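Local atomic coordinates of geranylgeranyl Pyrophosphate Synthetase (Geoglobus acetivorans, PDB entry 5JFQ), a protein that catalyses, with magnesium, the addition of three isopentenyl diphosphate molecules to dimethylallyl diphosphate, giving geranylgeranyl diphosphate and lesser amounts of farnesyl diphosphate. Residues B[17-22]-B[66-71]; B[70-75]-B[120-125]. All blocks are in the same frame, centred on the assembly; numbering follows the deposited sequence.

Interaction 1: residues B[17-22]-B[66-71]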
loop_
_atom_site.group_PDB
_atom_site.type_symbol
_atom_site.label_atom_id
_atom_site.label_comp_id
_atom_site.label_asym_id
_atom_site.label_seq_id
_atom_site.Cartn_x
_atom_site.Cartn_y
_atom_site.Cartn_z
ATOM N N ASN B 17 -15.332 2.892 16.310
ATOM C CA ASN B 17 -14.639 1.723 16.852
ATOM C C ASN B 17 -15.480 0.466 16.751
ATOM O O ASN B 17 -14.931 -0.639 16.674
ATOM C CB ASN B 17 -14.256 1.947 18.309
ATOM C CG ASN B 17 -13.337 3.092 18.474
ATOM O OD1 ASN B 17 -12.291 3.159 17.830
ATOM N ND2 ASN B 17 -13.726 4.031 19.312
ATOM N N GLU B 18 -16.804 0.609 16.800
ATOM C CA GLU B 18 -17.665 -0.546 16.602
ATOM C C GLU B 18 -17.551 -1.056 15.173
ATOM O O GLU B 18 -17.416 -2.265 14.946
ATOM C CB GLU B 18 -19.102 -0.183 16.958
ATOM C CG GLU B 18 -19.287 0.098 18.444
ATOM C CD GLU B 18 -20.643 0.710 18.786
ATOM O OE1 GLU B 18 -20.767 1.316 19.879
ATOM O OE2 GLU B 18 -21.581 0.577 17.965
ATOM N N LYS B 19 -17.554 -0.144 14.200
ATOM C CA LYS B 19 -17.361 -0.545 12.812
ATOM C C LYS B 19 -15.951 -1.075 12.575
ATOM O O LYS B 19 -15.762 -2.045 11.835
ATOM C CB LYS B 19 -17.661 0.630 11.883
ATOM C CG LYS B 19 -18.994 0.498 11.193
ATOM C CD LYS B 19 -18.972 -0.647 10.185
ATOM C CE LYS B 19 -20.340 -0.862 9.511
ATOM N NZ LYS B 19 -20.261 -1.757 8.303
ATOM N N ILE B 20 -14.945 -0.460 13.189
ATOM C CA ILE B 20 -13.591 -0.991 13.074
ATOM C C ILE B 20 -13.553 -2.445 13.524
ATOM O O ILE B 20 -13.052 -3.323 12.806
ATOM C CB ILE B 20 -12.597 -0.136 13.876
ATOM C CG1 ILE B 20 -12.212 1.112 13.085
ATOM C CG2 ILE B 20 -11.368 -0.946 14.215
ATOM C CD1 ILE B 20 -11.755 2.256 13.953
ATOM N N GLU B 21 -14.100 -2.728 14.712
ATOM C CA GLU B 21 -14.096 -4.103 15.192
ATOM C C GLU B 21 -15.003 -5.006 14.381
ATOM O O GLU B 21 -14.900 -6.231 14.500
ATOM C CB GLU B 21 -14.486 -4.150 16.665
ATOM C CG GLU B 21 -13.246 -4.281 17.519
ATOM C CD GLU B 21 -13.476 -3.912 18.966
ATOM O OE1 GLU B 21 -14.620 -4.003 19.450
ATOM O OE2 GLU B 21 -12.481 -3.486 19.613
ATOM N N GLU B 22 -15.849 -4.439 13.538
ATOM C CA GLU B 22 -16.675 -5.261 12.667
ATOM C C GLU B 22 -16.020 -5.489 11.309
ATOM O O GLU B 22 -16.125 -6.582 10.745
ATOM C CB GLU B 22 -18.043 -4.607 12.499
ATOM C CG GLU B 22 -18.921 -5.268 11.484
ATOM C CD GLU B 22 -20.152 -4.435 11.209
ATOM O OE1 GLU B 22 -20.601 -3.730 12.144
ATOM O OE2 GLU B 22 -20.654 -4.462 10.061
ATOM N N ALA B 66 -21.688 7.139 5.211
ATOM C CA ALA B 66 -20.295 7.550 5.081
ATOM C C ALA B 66 -19.349 6.731 5.954
ATOM O O ALA B 66 -18.150 7.029 5.998
ATOM C CB ALA B 66 -20.156 9.033 5.418
ATOM N N ILE B 67 -19.853 5.697 6.630
ATOM C CA ILE B 67 -19.050 5.022 7.637
ATOM C C ILE B 67 -17.892 4.264 6.992
ATOM O O ILE B 67 -16.782 4.218 7.548
ATOM C CB ILE B 67 -19.935 4.111 8.504
ATOM C CG1 ILE B 67 -19.133 3.581 9.685
ATOM C CG2 ILE B 67 -20.475 2.938 7.699
ATOM C CD1 ILE B 67 -18.929 4.598 10.782
ATOM N N HIS B 68 -18.112 3.681 5.805
ATOM C CA HIS B 68 -17.052 2.905 5.172
ATOM C C HIS B 68 -15.876 3.809 4.783
ATOM O O HIS B 68 -14.708 3.473 5.042
ATOM C CB HIS B 68 -17.605 2.144 3.963
ATOM C CG HIS B 68 -18.598 1.072 4.318
ATOM N ND1 HIS B 68 -18.230 -0.232 4.586
ATOM C CD2 HIS B 68 -19.948 1.110 4.447
ATOM C CE1 HIS B 68 -19.307 -0.947 4.872
ATOM N NE2 HIS B 68 -20.360 -0.153 4.798
ATOM N N ALA B 69 -16.167 4.980 4.207
ATOM C CA ALA B 69 -15.130 5.976 3.979
ATOM C C ALA B 69 -14.506 6.463 5.283
ATOM O O ALA B 69 -13.316 6.807 5.315
ATOM C CB ALA B 69 -15.705 7.150 3.212
ATOM N N ALA B 70 -15.275 6.519 6.365
ATOM C CA ALA B 70 -14.659 6.882 7.633
ATOM C C ALA B 70 -13.696 5.790 8.084
ATOM O O ALA B 70 -12.550 6.069 8.451
ATOM C CB ALA B 70 -15.727 7.147 8.692
ATOM N N ILE B 71 -14.137 4.536 8.047
ATOM C CA ILE B 71 -13.236 3.458 8.423
ATOM C C ILE B 71 -12.063 3.386 7.451
ATOM O O ILE B 71 -10.928 3.107 7.860
ATOM C CB ILE B 71 -14.022 2.135 8.506
ATOM C CG1 ILE B 71 -15.113 2.263 9.568
ATOM C CG2 ILE B 71 -13.111 0.947 8.818
ATOM C CD1 ILE B 71 -14.608 2.852 10.880
#
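Lys19 lays its aliphatic chain across Ile67 and Ile71, and Ile20 adds a second apolar touch on Ile71. The lysine chain bends at its second torsion (chi2 -69°) and then runs extended, which keeps CB and CG over the isoleucines while carrying the amine outward past them. Its CG meets Ile67 CG1 at 3.4 Å, and its CB lies 3.8 Å from Ile71 CG1. Ile67 has CG1 anti to the backbone N (chi1 -171°), the branch that faces the lysine. Ile71 places CG1 beside its own backbone N instead, and its CD1 then comes within 3.7 Å of Ile20 CG1. At the far end, Lys19 NZ stands obliquely to the His68 ring, 3.7 Å from CE1. The same NZ forms a weak hydrogen bond within a salt bridge to Glu22 OE2 at 3.2 Å, one helical turn on. The segment axes cross at -78° and approach to 10.1 Å, consistent with side chains alone spanning the gap. Leu15, Val16 and Leu23 of helix 9-23 also pack on helix 67-88. Lys19 thus has a divided role: its methylenes join the apolar interface, whereas its charge is probably offset in part by Glu22 on its own helix.

Interaction 2: residues B[70-75]-B[120-125]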
loop_
_atom_site.group_PDB
_atom_site.type_symbol
_atom_site.label_atom_id
_atom_site.label_comp_id
_atom_site.label_asym_id
_atom_site.label_seq_id
_atom_site.Cartn_x
_atom_site.Cartn_y
_atom_site.Cartn_z
ATOM N N ALA B 70 -15.275 6.519 6.365
ATOM C CA ALA B 70 -14.659 6.882 7.633
ATOM C C ALA B 70 -13.696 5.790 8.084
ATOM O O ALA B 70 -12.550 6.069 8.451
ATOM C CB ALA B 70 -15.727 7.147 8.692
ATOM N N ILE B 71 -14.137 4.536 8.047
ATOM C CA ILE B 71 -13.236 3.458 8.423
ATOM C C ILE B 71 -12.063 3.386 7.451
ATOM O O ILE B 71 -10.928 3.107 7.860
ATOM C CB ILE B 71 -14.022 2.135 8.506
ATOM C CG1 ILE B 71 -15.113 2.263 9.568
ATOM C CG2 ILE B 71 -13.111 0.947 8.818
ATOM C CD1 ILE B 71 -14.608 2.852 10.880
ATOM N N ALA B 72 -12.292 3.676 6.166
ATOM C CA ALA B 72 -11.207 3.525 5.201
ATOM C C ALA B 72 -10.103 4.534 5.454
ATOM O O ALA B 72 -8.918 4.191 5.407
ATOM C CB ALA B 72 -11.722 3.662 3.770
ATOM N N ILE B 73 -10.472 5.779 5.720
ATOM C CA ILE B 73 -9.473 6.803 5.971
ATOM C C ILE B 73 -8.726 6.526 7.273
ATOM O O ILE B 73 -7.501 6.695 7.342
ATOM C CB ILE B 73 -10.146 8.179 5.954
ATOM C CG1 ILE B 73 -10.581 8.474 4.522
ATOM C CG2 ILE B 73 -9.213 9.241 6.527
ATOM C CD1 ILE B 73 -10.931 9.898 4.284
ATOM N N GLU B 74 -9.429 6.069 8.314
ATOM C CA GLU B 74 -8.731 5.707 9.546
ATOM C C GLU B 74 -7.758 4.570 9.297
ATOM O O GLU B 74 -6.665 4.533 9.878
ATOM C CB GLU B 74 -9.714 5.305 10.644
ATOM C CG GLU B 74 -9.044 4.898 11.962
ATOM C CD GLU B 74 -8.433 6.069 12.723
ATOM O OE1 GLU B 74 -8.598 7.219 12.288
ATOM O OE2 GLU B 74 -7.781 5.842 13.760
ATOM N N THR B 75 -8.139 3.642 8.422
ATOM C CA THR B 75 -7.256 2.546 8.060
ATOM C C THR B 75 -5.999 3.063 7.368
ATOM O O THR B 75 -4.882 2.633 7.691
ATOM C CB THR B 75 -8.028 1.560 7.182
ATOM O OG1 THR B 75 -9.299 1.303 7.789
ATOM C CG2 THR B 75 -7.268 0.247 7.015
ATOM N N PHE B 120 -8.841 0.275 0.856
ATOM C CA PHE B 120 -9.528 0.372 -0.417
ATOM C C PHE B 120 -10.647 -0.658 -0.529
ATOM O O PHE B 120 -11.645 -0.405 -1.211
ATOM C CB PHE B 120 -8.523 0.250 -1.546
ATOM C CG PHE B 120 -7.723 1.486 -1.735
ATOM C CD1 PHE B 120 -8.262 2.574 -2.409
ATOM C CD2 PHE B 120 -6.458 1.598 -1.180
ATOM C CE1 PHE B 120 -7.544 3.728 -2.568
ATOM C CE2 PHE B 120 -5.718 2.766 -1.331
ATOM C CZ PHE B 120 -6.253 3.833 -2.028
ATOM N N GLU B 121 -10.528 -1.802 0.145
ATOM C CA GLU B 121 -11.641 -2.733 0.111
ATOM C C GLU B 121 -12.805 -2.199 0.926
ATOM O O GLU B 121 -13.972 -2.381 0.555
ATOM C CB GLU B 121 -11.225 -4.107 0.625
ATOM C CG GLU B 121 -12.350 -5.104 0.568
ATOM C CD GLU B 121 -12.023 -6.433 1.192
ATOM O OE1 GLU B 121 -10.879 -6.627 1.640
ATOM O OE2 GLU B 121 -12.930 -7.291 1.233
ATOM N N ILE B 122 -12.512 -1.515 2.031
ATOM C CA ILE B 122 -13.597 -0.985 2.844
ATOM C C ILE B 122 -14.261 0.194 2.138
ATOM O O ILE B 122 -15.488 0.245 2.017
ATOM C CB ILE B 122 -13.083 -0.622 4.242
ATOM C CG1 ILE B 122 -12.706 -1.914 4.973
ATOM C CG2 ILE B 122 -14.147 0.174 4.997
ATOM C CD1 ILE B 122 -11.812 -1.698 6.200
ATOM N N LEU B 123 -13.458 1.136 1.633
ATOM C CA LEU B 123 -14.006 2.252 0.873
ATOM C C LEU B 123 -14.988 1.770 -0.186
ATOM O O LEU B 123 -16.079 2.327 -0.325
ATOM C CB LEU B 123 -12.883 3.059 0.220
ATOM C CG LEU B 123 -13.339 4.198 -0.698
ATOM C CD1 LEU B 123 -14.209 5.167 0.052
ATOM C CD2 LEU B 123 -12.145 4.926 -1.259
ATOM N N SER B 124 -14.626 0.712 -0.916
ATOM C CA SER B 124 -15.408 0.208 -2.033
ATOM C C SER B 124 -16.731 -0.394 -1.596
ATOM O O SER B 124 -17.591 -0.634 -2.452
ATOM C CB SER B 124 -14.602 -0.835 -2.814
ATOM O OG SER B 124 -14.671 -2.114 -2.189
ATOM N N MET B 125 -16.905 -0.661 -0.305
ATOM C CA MET B 125 -18.173 -1.161 0.207
ATOM C C MET B 125 -19.217 -0.068 0.362
ATOM O O MET B 125 -20.333 -0.367 0.799
ATOM C CB MET B 125 -17.985 -1.825 1.566
ATOM C CG MET B 125 -16.978 -2.927 1.609
ATOM S SD MET B 125 -16.772 -3.460 3.323
ATOM C CE MET B 125 -15.300 -4.459 3.196
#
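Ile122 carries CG1 beside its backbone N (chi1 -68°) with CG2 anti to that N, and its second torsion is extended (chi2 163°), which presents its two methyls, CG2 and CD1, to helix 67-88. CD1 lies 3.9 Å from Ile71 CG2, and CG2 of Ile122 sits 4.0 Å from the same methyl, a two-point apolar contact between obliquely crossing side chains. Ile71 offers the CG2 branch here, while its CG1-CD1 arm is turned to helix 9-23. CD1 of Ile122 also approaches Thr75 OG1, at 4.2 Å. One residue along, Ala72 sits against Leu123: its CB is 3.8 Å from Leu123 CB and 3.7 Å from Leu123 N. The small methyl is consistent with the close backbone approach, the CA atoms of Ala72 and Leu123 being 5.3 Å apart. Leu123 turns CG anti to its backbone N (chi1 175°), and its side chain packs on Val137, Leu140 and Ile186 of helices 130-159 and 165-190. Beyond this interface, Glu121 makes a salt bridge to Arg142 of the second subunit, and Phe120 stacks on Phe120 of that subunit. Buried aliphatic packing between long neighbouring helices is the framework of the all-alpha isoprenoid synthase fold; here it joins helix 67-88, which bears the predicted magnesium ligands Asp84 and Asp88, to helix 105-123 at the dimer side.

Interactions 1 and 2 have centres 8 Å apart and share Ala70 and Ile71, since both use the first turns of helix 67-88. Along the chain, 17-22 on helix 9-23 comes first, then 66-71 and the overlapping 70-75, and last 120-125 on helix 105-123. The start of helix 67-88 thus packs against both an N-terminal helix and a helix that reaches the second subunit, with Ile71 touching both. The two contacts also touch directly, with His68 O 3.3 Å from Ile122 CG2 and Ala69 CB 4.0 Å from Leu123 CD1. This packing continues toward the active site: the Thr75 side chain is about 7 Å from that of His77, which by similarity probably binds isopentenyl diphosphate.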